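PDB 4P4G: shikimate 5-dehydrogenase AroE (5-dehydroshikimate reductase) from Mycobacterium tuberculosis, which probably catalyses the reversible NADP-dependent reduction of 3-dehydroshikimate to shikimate, the fourth of seven steps leading to chorismate. Local coordinates for residues 22-27 against 246-251; 60-65 against 90-95; 119-124 against 186-191; 180-185 against 202-207. All blocks are in the same frame, centred on the assembly; numbering follows the deposited sequence.

Contact 1 of 4, residues 22-27 against 246-251; sequences QLHLAA and AQVEQF. With SKM ((3R,4S,5R)-3,4,5-trihydroxycyclohex-1-ene-1-carboxylic acid), chain C.
H24 and V248 bring their CA atoms to 6.7 Å where helix 20-30 passes helix 236-252, the axes of the two short segments coming within 10.6 Å of each other and inclined at 51°. This is helix-helix packing in the substrate-binding domain: a helix from late in the chain returns beside the first one and, through F251, also rests on strand 59-64. The H24 imidazole bridges the gap. V248 CG2 lies over one face of it, 4.0 Å from the ring centroid and 26° off the normal, a CH-pi contact. At the ring edge, H24 NE2 donates to Q247 OE1 over 3.3 Å, a bent bond that lies close to the ring plane and in the carbonyl plane of the amide. The ring has a second polar hold, since H24 ND1 is hydrogen-bonded to Y28 OH, and it also stacks with Y38. F251 meets the imidazole rim to rim, F251 CE2 lying 3.7 Å from H24 CE1, without covering its face. Beside the ring A27 CB fits against both methyls of V248, 3.9 Å from CG2, and M261 of helix 258-267 touches A27 and V248. The Q247 amide is gripped at both ends, its OE1 also bonding S63 OG; with CG anti to the carbonyl carbon and the chain extended, Q247 NE2 reaches shikimate O11 at 3.0 Å (N-H...O 136°).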
loop_
_atom_site.group_PDB
_atom_site.type_symbol
_atom_site.label_atom_id
_atom_site.label_comp_id
_atom_site.label_asym_id
_atom_site.label_seq_id
_atom_site.Cartn_x
_atom_site.Cartn_y
_atom_site.Cartn_z
ATOM N N GLN A 22 14.357 5.762 5.435
ATOM C CA GLN A 22 14.594 5.723 6.874
ATOM C C GLN A 22 14.428 4.303 7.414
ATOM O O GLN A 22 15.254 3.832 8.215
ATOM C CB GLN A 22 13.666 6.697 7.608
ATOM C CG GLN A 22 14.044 8.173 7.457
ATOM C CD GLN A 22 13.342 8.870 6.310
ATOM O OE1 GLN A 22 13.111 8.282 5.250
ATOM N NE2 GLN A 22 12.991 10.144 6.519
ATOM N N LEU A 23 13.376 3.611 6.968
ATOM C CA LEU A 23 13.083 2.266 7.467
ATOM C C LEU A 23 14.076 1.244 6.937
ATOM O O LEU A 23 14.559 0.396 7.675
ATOM C CB LEU A 23 11.665 1.834 7.093
ATOM C CG LEU A 23 10.530 2.608 7.741
ATOM C CD1 LEU A 23 9.202 1.931 7.416
ATOM C CD2 LEU A 23 10.741 2.708 9.244
ATOM N N HIS A 24 14.367 1.307 5.647
ATOM C CA HIS A 24 15.279 0.337 5.058
ATOM C C HIS A 24 16.708 0.531 5.554
ATOM O O HIS A 24 17.397 -0.444 5.837
ATOM C CB HIS A 24 15.245 0.436 3.533
ATOM C CG HIS A 24 14.082 -0.257 2.911
ATOM N ND1 HIS A 24 14.204 -1.473 2.260
ATOM C CD2 HIS A 24 12.775 0.081 2.830
ATOM C CE1 HIS A 24 13.023 -1.840 1.803
ATOM N NE2 HIS A 24 12.137 -0.910 2.130
ATOM N N LEU A 25 17.160 1.778 5.655
ATOM C CA LEU A 25 18.525 2.027 6.109
ATOM C C LEU A 25 18.703 1.566 7.550
ATOM O O LEU A 25 19.728 0.994 7.899
ATOM C CB LEU A 25 18.929 3.493 5.918
ATOM C CG LEU A 25 19.099 3.852 4.441
ATOM C CD1 LEU A 25 19.209 5.348 4.261
ATOM C CD2 LEU A 25 20.303 3.133 3.840
ATOM N N ALA A 26 17.691 1.800 8.382
ATOM C CA ALA A 26 17.682 1.274 9.744
ATOM C C ALA A 26 17.807 -0.249 9.752
ATOM O O ALA A 26 18.578 -0.804 10.539
ATOM C CB ALA A 26 16.412 1.709 10.467
ATOM N N ALA A 27 17.043 -0.912 8.883
ATOM C CA ALA A 27 17.098 -2.370 8.763
ATOM C C ALA A 27 18.471 -2.840 8.311
ATOM O O ALA A 27 19.014 -3.797 8.863
ATOM C CB ALA A 27 16.026 -2.871 7.802
ATOM N N ALA A 246 8.507 -7.256 4.514
ATOM C CA ALA A 246 8.684 -8.256 3.474
ATOM C C ALA A 246 9.607 -7.745 2.378
ATOM O O ALA A 246 10.251 -8.530 1.686
ATOM C CB ALA A 246 7.339 -8.665 2.901
ATOM N N GLN A 247 9.643 -6.427 2.193
ATOM C CA GLN A 247 10.546 -5.853 1.207
ATOM C C GLN A 247 11.995 -6.034 1.642
ATOM O O GLN A 247 12.855 -6.431 0.845
ATOM C CB GLN A 247 10.228 -4.378 0.985
ATOM C CG GLN A 247 9.022 -4.141 0.113
ATOM C CD GLN A 247 8.923 -2.697 -0.307
ATOM O OE1 GLN A 247 9.551 -1.815 0.302
ATOM N NE2 GLN A 247 8.159 -2.439 -1.355
ATOM N N VAL A 248 12.277 -5.757 2.912
ATOM C CA VAL A 248 13.628 -5.971 3.435
ATOM C C VAL A 248 14.049 -7.435 3.284
ATOM O O VAL A 248 15.170 -7.722 2.875
ATOM C CB VAL A 248 13.743 -5.497 4.902
ATOM C CG1 VAL A 248 15.067 -5.924 5.501
ATOM C CG2 VAL A 248 13.615 -3.970 4.961
ATOM N N GLU A 249 13.134 -8.357 3.558
ATOM C CA GLU A 249 13.421 -9.784 3.411
ATOM C C GLU A 249 13.808 -10.148 1.985
ATOM O O GLU A 249 14.744 -10.916 1.772
ATOM C CB GLU A 249 12.251 -10.637 3.925
ATOM C CG GLU A 249 12.021 -10.423 5.425
ATOM C CD GLU A 249 10.915 -11.267 6.008
ATOM O OE1 GLU A 249 10.064 -11.763 5.236
ATOM O OE2 GLU A 249 10.904 -11.432 7.251
ATOM N N GLN A 250 13.100 -9.591 1.009
ATOM C CA GLN A 250 13.383 -9.925 -0.379
ATOM C C GLN A 250 14.648 -9.251 -0.902
ATOM O O GLN A 250 15.344 -9.818 -1.741
ATOM C CB GLN A 250 12.178 -9.621 -1.262
ATOM C CG GLN A 250 11.046 -10.633 -1.075
ATOM C CD GLN A 250 9.782 -10.209 -1.762
ATOM O OE1 GLN A 250 9.548 -10.560 -2.917
ATOM N NE2 GLN A 250 8.952 -9.445 -1.059
ATOM N N PHE A 251 14.938 -8.045 -0.416
ATOM C CA PHE A 251 16.155 -7.340 -0.827
ATOM C C PHE A 251 17.408 -7.962 -0.192
ATOM O O PHE A 251 18.469 -8.001 -0.815
ATOM C CB PHE A 251 16.073 -5.843 -0.481
ATOM C CG PHE A 251 15.006 -5.084 -1.247
ATOM C CD1 PHE A 251 14.317 -5.686 -2.294
ATOM C CD2 PHE A 251 14.697 -3.765 -0.913
ATOM C CE1 PHE A 251 13.335 -4.993 -2.999
ATOM C CE2 PHE A 251 13.702 -3.064 -1.618
ATOM C CZ PHE A 251 13.028 -3.686 -2.658
HETATM O O12 SKM C . 3.971 0.185 -1.171
HETATM C C8 SKM C . 4.702 1.224 -0.527
HETATM C C6 SKM C . 3.834 2.450 -0.487
HETATM O O7 SKM C . 3.248 2.696 -1.752
HETATM C C5 SKM C . 4.647 3.585 -0.127
HETATM C C4 SKM C . 5.978 3.655 -0.128
HETATM C C1 SKM C . 6.653 4.956 0.268
HETATM O O2 SKM C . 7.889 5.002 0.344
HETATM O O3 SKM C . 5.984 5.975 0.524
HETATM C C10 SKM C . 6.886 2.448 -0.510
HETATM C C9 SKM C . 5.997 1.417 -1.266
HETATM O O11 SKM C . 6.721 0.237 -1.264
HETATM O O HOH W 1 9.375 0.276 1.670
#

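Contact 2 of 4, residues 60-65 against 90-95; sequences VGVSVT and NTLVRT. With SKM ((3R,4S,5R)-3,4,5-trihydroxycyclohex-1-ene-1-carboxylic acid), chain C.
N90 and V64 meet where strands 59-64 and 91-95, running antiparallel, open onto the shikimate site, and the N90 side chain, just before strand 91-95, reaches from there to the ligand. N90 CB sits 3.4 Å from V64 O and is also near O12 of shikimate. The first torsion (chi1 73°) places CG between the backbone N and the carbonyl carbon, which turns the amide to the ligand. N90 ND2 then donates to shikimate O12 at 2.9 Å, nearly straight at 165°. On the other branch, N90 OD1 accepts from T91 OG1 at 2.8 Å, the hydroxyl approaching 67° out of the carbonyl plane, and T104 N is a second donor to it. The amide is thus held at both of its polar atoms, which fixes which end of it faces the ligand. Its backbone is fixed as well: V64 N donates to N90 O over 2.8 Å. Further along, V62 and L92 form a hydrogen-bonded pair, V62 N to L92 O and L92 N to V62 O both measuring 2.9 Å, with V62 CG2 against L92 CB at 3.9 Å. At the neighbouring hydroxyl, T65 OG1 lies 2.9 Å from shikimate O7 in a hydrogen bond of undecided direction. The two strands are central in the mixed sheet of the substrate-binding domain, between strands 7-12 and 98-102. Helix 69-75 covers the face of V62 and L92, F75 touching L92 and A72 touching V64, while helix 236-252 lies on the face of S63, T91 and V93.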
loop_
_atom_site.group_PDB
_atom_site.type_symbol
_atom_site.label_atom_id
_atom_site.label_comp_id
_atom_site.label_asym_id
_atom_site.label_seq_id
_atom_site.Cartn_x
_atom_site.Cartn_y
_atom_site.Cartn_z
ATOM N N VAL A 60 19.793 -4.517 -5.866
ATOM C CA VAL A 60 19.142 -5.758 -5.455
ATOM C C VAL A 60 17.622 -5.689 -5.560
ATOM O O VAL A 60 16.956 -6.725 -5.563
ATOM C CB VAL A 60 19.481 -6.140 -4.000
ATOM C CG1 VAL A 60 20.953 -6.521 -3.861
ATOM C CG2 VAL A 60 19.118 -5.006 -3.059
ATOM N N GLY A 61 17.082 -4.480 -5.611
ATOM C CA GLY A 61 15.638 -4.292 -5.686
ATOM C C GLY A 61 15.235 -2.838 -5.528
ATOM O O GLY A 61 16.047 -1.994 -5.150
ATOM N N VAL A 62 13.985 -2.535 -5.861
ATOM C CA VAL A 62 13.416 -1.221 -5.592
ATOM C C VAL A 62 11.990 -1.377 -5.103
ATOM O O VAL A 62 11.280 -2.322 -5.479
ATOM C CB VAL A 62 13.421 -0.308 -6.834
ATOM C CG1 VAL A 62 14.817 0.119 -7.185
ATOM C CG2 VAL A 62 12.751 -1.012 -8.018
ATOM N N SER A 63 11.590 -0.459 -4.232
ATOM C CA SER A 63 10.210 -0.331 -3.823
ATOM C C SER A 63 9.550 0.567 -4.856
ATOM O O SER A 63 10.206 1.426 -5.445
ATOM C CB SER A 63 10.130 0.310 -2.441
ATOM O OG SER A 63 10.969 -0.364 -1.513
ATOM N N VAL A 64 8.260 0.355 -5.100
ATOM C CA VAL A 64 7.556 1.149 -6.100
ATOM C C VAL A 64 6.312 1.719 -5.474
ATOM O O VAL A 64 5.510 0.994 -4.882
ATOM C CB VAL A 64 7.188 0.317 -7.338
ATOM C CG1 VAL A 64 6.424 1.178 -8.336
ATOM C CG2 VAL A 64 8.456 -0.252 -7.981
ATOM N N THR A 65 6.167 3.035 -5.555
ATOM C CA THR A 65 4.952 3.667 -5.068
ATOM C C THR A 65 4.183 4.291 -6.230
ATOM O O THR A 65 4.512 4.071 -7.405
ATOM C CB THR A 65 5.262 4.694 -3.930
ATOM O OG1 THR A 65 4.045 5.090 -3.279
ATOM C CG2 THR A 65 5.967 5.922 -4.486
ATOM N N ASN A 90 4.358 -3.504 -5.696
ATOM C CA ASN A 90 5.054 -2.393 -5.069
ATOM C C ASN A 90 6.516 -2.738 -4.809
ATOM O O ASN A 90 7.225 -2.015 -4.098
ATOM C CB ASN A 90 4.377 -2.035 -3.745
ATOM C CG ASN A 90 4.654 -3.060 -2.674
ATOM O OD1 ASN A 90 4.794 -4.250 -2.968
ATOM N ND2 ASN A 90 4.732 -2.613 -1.425
ATOM N N THR A 91 6.966 -3.853 -5.374
ATOM C CA THR A 91 8.320 -4.351 -5.106
ATOM C C THR A 91 8.868 -5.018 -6.352
ATOM O O THR A 91 8.182 -5.834 -6.967
ATOM C CB THR A 91 8.295 -5.407 -3.975
ATOM O OG1 THR A 91 7.560 -4.905 -2.854
ATOM C CG2 THR A 91 9.708 -5.779 -3.524
ATOM N N LEU A 92 10.080 -4.644 -6.749
ATOM C CA LEU A 92 10.813 -5.389 -7.770
ATOM C C LEU A 92 12.099 -5.917 -7.158
ATOM O O LEU A 92 12.849 -5.160 -6.535
ATOM C CB LEU A 92 11.152 -4.485 -8.954
ATOM C CG LEU A 92 9.952 -4.057 -9.790
ATOM C CD1 LEU A 92 10.357 -2.921 -10.709
ATOM C CD2 LEU A 92 9.421 -5.237 -10.587
ATOM N N VAL A 93 12.360 -7.201 -7.374
ATOM C CA VAL A 93 13.516 -7.882 -6.799
ATOM C C VAL A 93 14.400 -8.410 -7.921
ATOM O O VAL A 93 13.921 -9.097 -8.831
ATOM C CB VAL A 93 13.061 -9.054 -5.913
ATOM C CG1 VAL A 93 14.257 -9.700 -5.189
ATOM C CG2 VAL A 93 12.002 -8.577 -4.912
ATOM N N ARG A 94 15.690 -8.104 -7.858
ATOM C CA ARG A 94 16.612 -8.553 -8.892
ATOM C C ARG A 94 16.794 -10.064 -8.787
ATOM O O ARG A 94 16.945 -10.601 -7.684
ATOM C CB ARG A 94 17.963 -7.850 -8.737
ATOM C CG ARG A 94 18.873 -8.006 -9.947
ATOM C CD ARG A 94 18.311 -7.182 -11.065
ATOM N NE ARG A 94 19.323 -6.738 -12.019
ATOM C CZ ARG A 94 19.477 -7.273 -13.223
ATOM N NH1 ARG A 94 18.689 -8.270 -13.612
ATOM N NH2 ARG A 94 20.412 -6.813 -14.042
ATOM N N THR A 95 16.749 -10.753 -9.924
ATOM C CA THR A 95 17.001 -12.194 -9.974
ATOM C C THR A 95 18.243 -12.427 -10.859
ATOM O O THR A 95 18.764 -11.470 -11.437
ATOM C CB THR A 95 15.767 -12.966 -10.516
ATOM O OG1 THR A 95 15.682 -12.815 -11.941
ATOM C CG2 THR A 95 14.481 -12.495 -9.852
HETATM O O12 SKM C . 3.971 0.185 -1.171
HETATM C C8 SKM C . 4.702 1.224 -0.527
HETATM C C6 SKM C . 3.834 2.450 -0.487
HETATM O O7 SKM C . 3.248 2.696 -1.752
HETATM C C5 SKM C . 4.647 3.585 -0.127
HETATM C C4 SKM C . 5.978 3.655 -0.128
HETATM C C1 SKM C . 6.653 4.956 0.268
HETATM O O2 SKM C . 7.889 5.002 0.344
HETATM O O3 SKM C . 5.984 5.975 0.524
HETATM C C10 SKM C . 6.886 2.448 -0.510
HETATM C C9 SKM C . 5.997 1.417 -1.266
HETATM O O11 SKM C . 6.721 0.237 -1.264
HETATM O O HOH W 2 17.988 -9.259 -5.408
#

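Contact 3 of 4, residues 119-124 against 186-191; sequences HALVLG and EVLVST
The H119 imidazole and the E186 carboxylate stand at the start of the strand pair with their planes 74° apart, E186 OE1 approaching the ring obliquely at H119 CD2, 3.5 Å away. The carboxylate is occupied from above its plane: H119 N donates to E186 OE1 over 2.9 Å, arriving 56° out of that plane. In return E186 N donates to H119 O at 2.8 Å, so the two residues are joined by a reciprocal pair of bonds. From here the backbones run parallel, L121 N bonding V187 O, V189 N bonding L121 O and L123 N bonding V189 O. Strands 119-123 and 187-190 are the central neighbours of the six-stranded parallel sheet, whose 3-2-1-4-5-6 order is that of a Rossmann fold; from strand 119-123 the order runs outward one way, from 187-190 the other. On one face L188 reaches across the strand boundary, and L188 CD1 wedges between L121 CB at 3.6 Å and L123 CG at 3.5 Å; L204 touches both L123 and L188 on this face. On the face of A120, V122 and V189, A120 CB presses against V187 CG1 at 3.5 Å, tighter than usual, and helix 129-139 packs there through A132 and L136. G124 opens what looks like the glycine-rich turn of such folds, and a sulfate ion lies close to it. Just before it, L123 O takes two donors from one residue: T191 N at 2.9 Å, and T191 OG1 at 2.6 Å on a lone pair, with OG1 between the backbone N and the carbonyl carbon (chi1 72°).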
loop_
_atom_site.group_PDB
_atom_site.type_symbol
_atom_site.label_atom_id
_atom_site.label_comp_id
_atom_site.label_asym_id
_atom_site.label_seq_id
_atom_site.Cartn_x
_atom_site.Cartn_y
_atom_site.Cartn_z
ATOM N N HIS A 119 -18.019 -6.081 7.825
ATOM C CA HIS A 119 -18.187 -5.352 6.575
ATOM C C HIS A 119 -17.081 -4.324 6.447
ATOM O O HIS A 119 -16.744 -3.648 7.425
ATOM C CB HIS A 119 -19.547 -4.657 6.553
ATOM C CG HIS A 119 -20.684 -5.545 6.954
ATOM N ND1 HIS A 119 -21.121 -6.593 6.174
ATOM C CD2 HIS A 119 -21.480 -5.537 8.050
ATOM C CE1 HIS A 119 -22.129 -7.200 6.775
ATOM N NE2 HIS A 119 -22.370 -6.575 7.914
ATOM N N ALA A 120 -16.516 -4.191 5.247
ATOM C CA ALA A 120 -15.412 -3.260 5.034
ATOM C C ALA A 120 -15.688 -2.357 3.845
ATOM O O ALA A 120 -16.499 -2.689 2.984
ATOM C CB ALA A 120 -14.107 -4.010 4.815
ATOM N N LEU A 121 -15.007 -1.218 3.818
ATOM C CA LEU A 121 -15.089 -0.273 2.712
ATOM C C LEU A 121 -13.678 -0.014 2.213
ATOM O O LEU A 121 -12.745 0.119 3.011
ATOM C CB LEU A 121 -15.701 1.026 3.233
ATOM C CG LEU A 121 -16.584 1.942 2.408
ATOM C CD1 LEU A 121 -17.744 1.174 1.844
ATOM C CD2 LEU A 121 -17.108 3.029 3.330
ATOM N N VAL A 122 -13.508 0.057 0.896
ATOM C CA VAL A 122 -12.218 0.415 0.317
ATOM C C VAL A 122 -12.458 1.602 -0.578
ATOM O O VAL A 122 -13.332 1.555 -1.439
ATOM C CB VAL A 122 -11.623 -0.736 -0.534
ATOM C CG1 VAL A 122 -10.472 -0.233 -1.424
ATOM C CG2 VAL A 122 -11.164 -1.886 0.365
ATOM N N LEU A 123 -11.697 2.668 -0.372
ATOM C CA LEU A 123 -11.796 3.828 -1.255
ATOM C C LEU A 123 -10.687 3.844 -2.284
ATOM O O LEU A 123 -9.506 3.754 -1.937
ATOM C CB LEU A 123 -11.716 5.120 -0.466
ATOM C CG LEU A 123 -12.617 5.279 0.744
ATOM C CD1 LEU A 123 -12.470 6.687 1.284
ATOM C CD2 LEU A 123 -14.048 4.972 0.374
ATOM N N GLY A 124 -11.076 3.962 -3.548
ATOM C CA GLY A 124 -10.125 4.135 -4.633
ATOM C C GLY A 124 -10.047 2.947 -5.560
ATOM O O GLY A 124 -10.558 1.875 -5.245
ATOM N N GLU A 186 -17.473 -1.648 9.206
ATOM C CA GLU A 186 -16.746 -1.574 10.469
ATOM C C GLU A 186 -15.316 -1.091 10.275
ATOM O O GLU A 186 -14.664 -0.673 11.228
ATOM C CB GLU A 186 -16.777 -2.939 11.155
ATOM C CG GLU A 186 -18.201 -3.451 11.356
ATOM C CD GLU A 186 -18.289 -4.964 11.400
ATOM O OE1 GLU A 186 -18.988 -5.539 10.529
ATOM O OE2 GLU A 186 -17.659 -5.572 12.298
ATOM N N VAL A 187 -14.839 -1.137 9.036
ATOM C CA VAL A 187 -13.488 -0.696 8.723
ATOM C C VAL A 187 -13.466 -0.042 7.355
ATOM O O VAL A 187 -14.165 -0.475 6.441
ATOM C CB VAL A 187 -12.459 -1.855 8.827
ATOM C CG1 VAL A 187 -12.806 -2.975 7.885
ATOM C CG2 VAL A 187 -11.053 -1.363 8.578
ATOM N N LEU A 188 -12.681 1.021 7.241
ATOM C CA LEU A 188 -12.502 1.742 5.989
ATOM C C LEU A 188 -11.013 1.801 5.661
ATOM O O LEU A 188 -10.206 2.245 6.482
ATOM C CB LEU A 188 -13.066 3.157 6.151
ATOM C CG LEU A 188 -12.812 4.218 5.093
ATOM C CD1 LEU A 188 -13.404 3.758 3.797
ATOM C CD2 LEU A 188 -13.427 5.556 5.524
ATOM N N VAL A 189 -10.633 1.336 4.474
ATOM C CA VAL A 189 -9.264 1.523 4.009
ATOM C C VAL A 189 -9.273 2.534 2.876
ATOM O O VAL A 189 -9.892 2.299 1.830
ATOM C CB VAL A 189 -8.617 0.221 3.532
ATOM C CG1 VAL A 189 -7.181 0.496 3.086
ATOM C CG2 VAL A 189 -8.662 -0.848 4.642
ATOM N N SER A 190 -8.602 3.664 3.077
ATOM C CA SER A 190 -8.622 4.728 2.062
ATOM C C SER A 190 -7.349 4.778 1.242
ATOM O O SER A 190 -6.250 4.942 1.787
ATOM C CB SER A 190 -8.854 6.094 2.708
ATOM O OG SER A 190 -8.852 7.104 1.709
ATOM N N THR A 191 -7.489 4.653 -0.077
ATOM C CA THR A 191 -6.323 4.733 -0.958
ATOM C C THR A 191 -6.374 5.924 -1.915
ATOM O O THR A 191 -5.564 6.011 -2.847
ATOM C CB THR A 191 -6.094 3.412 -1.748
ATOM O OG1 THR A 191 -7.094 3.263 -2.763
ATOM C CG2 THR A 191 -6.149 2.199 -0.824
#

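Contact 4 of 4, residues 180-185 against 202-207; sequences DAVAAA and GTLAAI
V182 is the main bump, its forked side chain pushing from helix 178-184 into the hollow formed by T203, L204 and A206. V182 CG1, anti to the backbone N at chi1 169°, rests 3.6 Å from T203 O, on the backbone side of that hollow. A206 CB lies alongside V182 CG1 at 4.2 Å. The other branch, CG2, turns to the leucine: V182 CG2 meets L204 CD2 at 3.8 Å, the two side chains crossing at about a right angle. What curves the second segment round the valine is a type I turn from L204 to I207, closed by I207 N donating to L204 O at 3.1 Å. At the last residue of the turn the bump comes from the opposite partner. I207, with CG1 anti to the backbone N (chi1 -163°) and a bend at chi2 of 82°, sends CD1 to A185, I207 CD1 touching A185 CB at 3.6 Å. In the Rossmann-type domain this joins the helix leading into strand 187-190 to the turn leading out toward strand 209-212; V182 touches L121 of the sheet, and L204 touches L123 and L188. No direct hydrogen bond crosses. A water donates to A206 O at 2.8 Å and to V182 O at 3.3 Å, making a polar bridge beside an otherwise apolar fit. Between these two segments, then, the fit depends mainly on the shapes of methyl groups, with little directional bonding.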
loop_
_atom_site.group_PDB
_atom_site.type_symbol
_atom_site.label_atom_id
_atom_site.label_comp_id
_atom_site.label_asym_id
_atom_site.label_seq_id
_atom_site.Cartn_x
_atom_site.Cartn_y
_atom_site.Cartn_z
ATOM N N ASP A 180 -25.201 4.934 3.438
ATOM C CA ASP A 180 -25.642 3.587 3.797
ATOM C C ASP A 180 -24.483 2.578 3.771
ATOM O O ASP A 180 -24.434 1.651 4.580
ATOM C CB ASP A 180 -26.783 3.148 2.881
ATOM C CG ASP A 180 -28.055 3.966 3.097
ATOM O OD1 ASP A 180 -28.299 4.407 4.245
ATOM O OD2 ASP A 180 -28.809 4.164 2.118
ATOM N N ALA A 181 -23.546 2.765 2.849
ATOM C CA ALA A 181 -22.361 1.909 2.783
ATOM C C ALA A 181 -21.502 2.071 4.040
ATOM O O ALA A 181 -20.981 1.091 4.586
ATOM C CB ALA A 181 -21.564 2.208 1.527
ATOM N N VAL A 182 -21.383 3.306 4.512
ATOM C CA VAL A 182 -20.608 3.604 5.717
ATOM C C VAL A 182 -21.272 3.021 6.962
ATOM O O VAL A 182 -20.608 2.422 7.817
ATOM C CB VAL A 182 -20.394 5.127 5.880
ATOM C CG1 VAL A 182 -19.840 5.453 7.255
ATOM C CG2 VAL A 182 -19.448 5.643 4.811
ATOM N N ALA A 183 -22.583 3.200 7.057
ATOM C CA ALA A 183 -23.354 2.734 8.204
ATOM C C ALA A 183 -23.177 1.237 8.461
ATOM O O ALA A 183 -23.137 0.794 9.604
ATOM C CB ALA A 183 -24.829 3.073 8.017
ATOM N N ALA A 184 -23.052 0.459 7.394
ATOM C CA ALA A 184 -22.927 -0.991 7.531
ATOM C C ALA A 184 -21.499 -1.433 7.863
ATOM O O ALA A 184 -21.286 -2.510 8.425
ATOM C CB ALA A 184 -23.409 -1.680 6.268
ATOM N N ALA A 185 -20.526 -0.595 7.524
ATOM C CA ALA A 185 -19.127 -1.003 7.559
ATOM C C ALA A 185 -18.457 -0.802 8.916
ATOM O O ALA A 185 -18.809 0.106 9.673
ATOM C CB ALA A 185 -18.350 -0.286 6.473
ATOM N N GLY A 202 -17.207 14.128 6.091
ATOM C CA GLY A 202 -18.356 14.199 6.983
ATOM C C GLY A 202 -19.201 12.938 6.923
ATOM O O GLY A 202 -19.724 12.464 7.937
ATOM N N THR A 203 -19.334 12.391 5.722
ATOM C CA THR A 203 -20.088 11.157 5.511
ATOM C C THR A 203 -19.312 9.939 6.006
ATOM O O THR A 203 -19.883 9.030 6.623
ATOM C CB THR A 203 -20.441 10.990 4.025
ATOM O OG1 THR A 203 -21.269 12.087 3.619
ATOM C CG2 THR A 203 -21.190 9.687 3.786
ATOM N N LEU A 204 -18.013 9.928 5.733
ATOM C CA LEU A 204 -17.140 8.819 6.112
ATOM C C LEU A 204 -16.770 8.808 7.604
ATOM O O LEU A 204 -16.334 7.781 8.120
ATOM C CB LEU A 204 -15.870 8.844 5.259
ATOM C CG LEU A 204 -16.009 8.711 3.739
ATOM C CD1 LEU A 204 -14.682 9.112 3.094
ATOM C CD2 LEU A 204 -16.400 7.301 3.351
ATOM N N ALA A 205 -16.967 9.935 8.291
ATOM C CA ALA A 205 -16.455 10.113 9.660
ATOM C C ALA A 205 -16.985 9.081 10.644
ATOM O O ALA A 205 -16.365 8.822 11.677
ATOM C CB ALA A 205 -16.755 11.514 10.164
ATOM N N ALA A 206 -18.141 8.506 10.325
ATOM C CA ALA A 206 -18.816 7.565 11.211
ATOM C C ALA A 206 -18.224 6.155 11.225
ATOM O O ALA A 206 -18.707 5.295 11.958
ATOM C CB ALA A 206 -20.300 7.508 10.875
ATOM N N ILE A 207 -17.188 5.915 10.427
ATOM C CA ILE A 207 -16.594 4.575 10.362
ATOM C C ILE A 207 -15.845 4.282 11.663
ATOM O O ILE A 207 -15.141 5.153 12.190
ATOM C CB ILE A 207 -15.657 4.424 9.144
ATOM C CG1 ILE A 207 -15.380 2.953 8.830
ATOM C CG2 ILE A 207 -14.346 5.172 9.340
ATOM C CD1 ILE A 207 -16.480 2.305 8.025
HETATM O O HOH W 3 -20.723 3.670 10.864
#

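Contacts 1 and 2 form one unit at the shikimate site, their centres 11 Å apart. Q247 NE2 of contact 1 probably bonds T91 OG1 of contact 2 at 2.9 Å, and F251 CZ packs on V62 C at 3.5 Å, so both contacts share the positioning of the ligand. Contacts 3 and 4 lie on the other side of the chain's centre, in the nucleotide-binding-type domain. Their centres are 10 Å apart, and L188 CB packs on I207 CG1 at 3.5 Å. Between the two pairs, contacts 2 and 3 come closest, about 10 Å between nearest atoms; the T191 side chain is about 9 Å from shikimate. Contact 4, its centre 36 Å from those of contacts 1 and 2, is remote from the site.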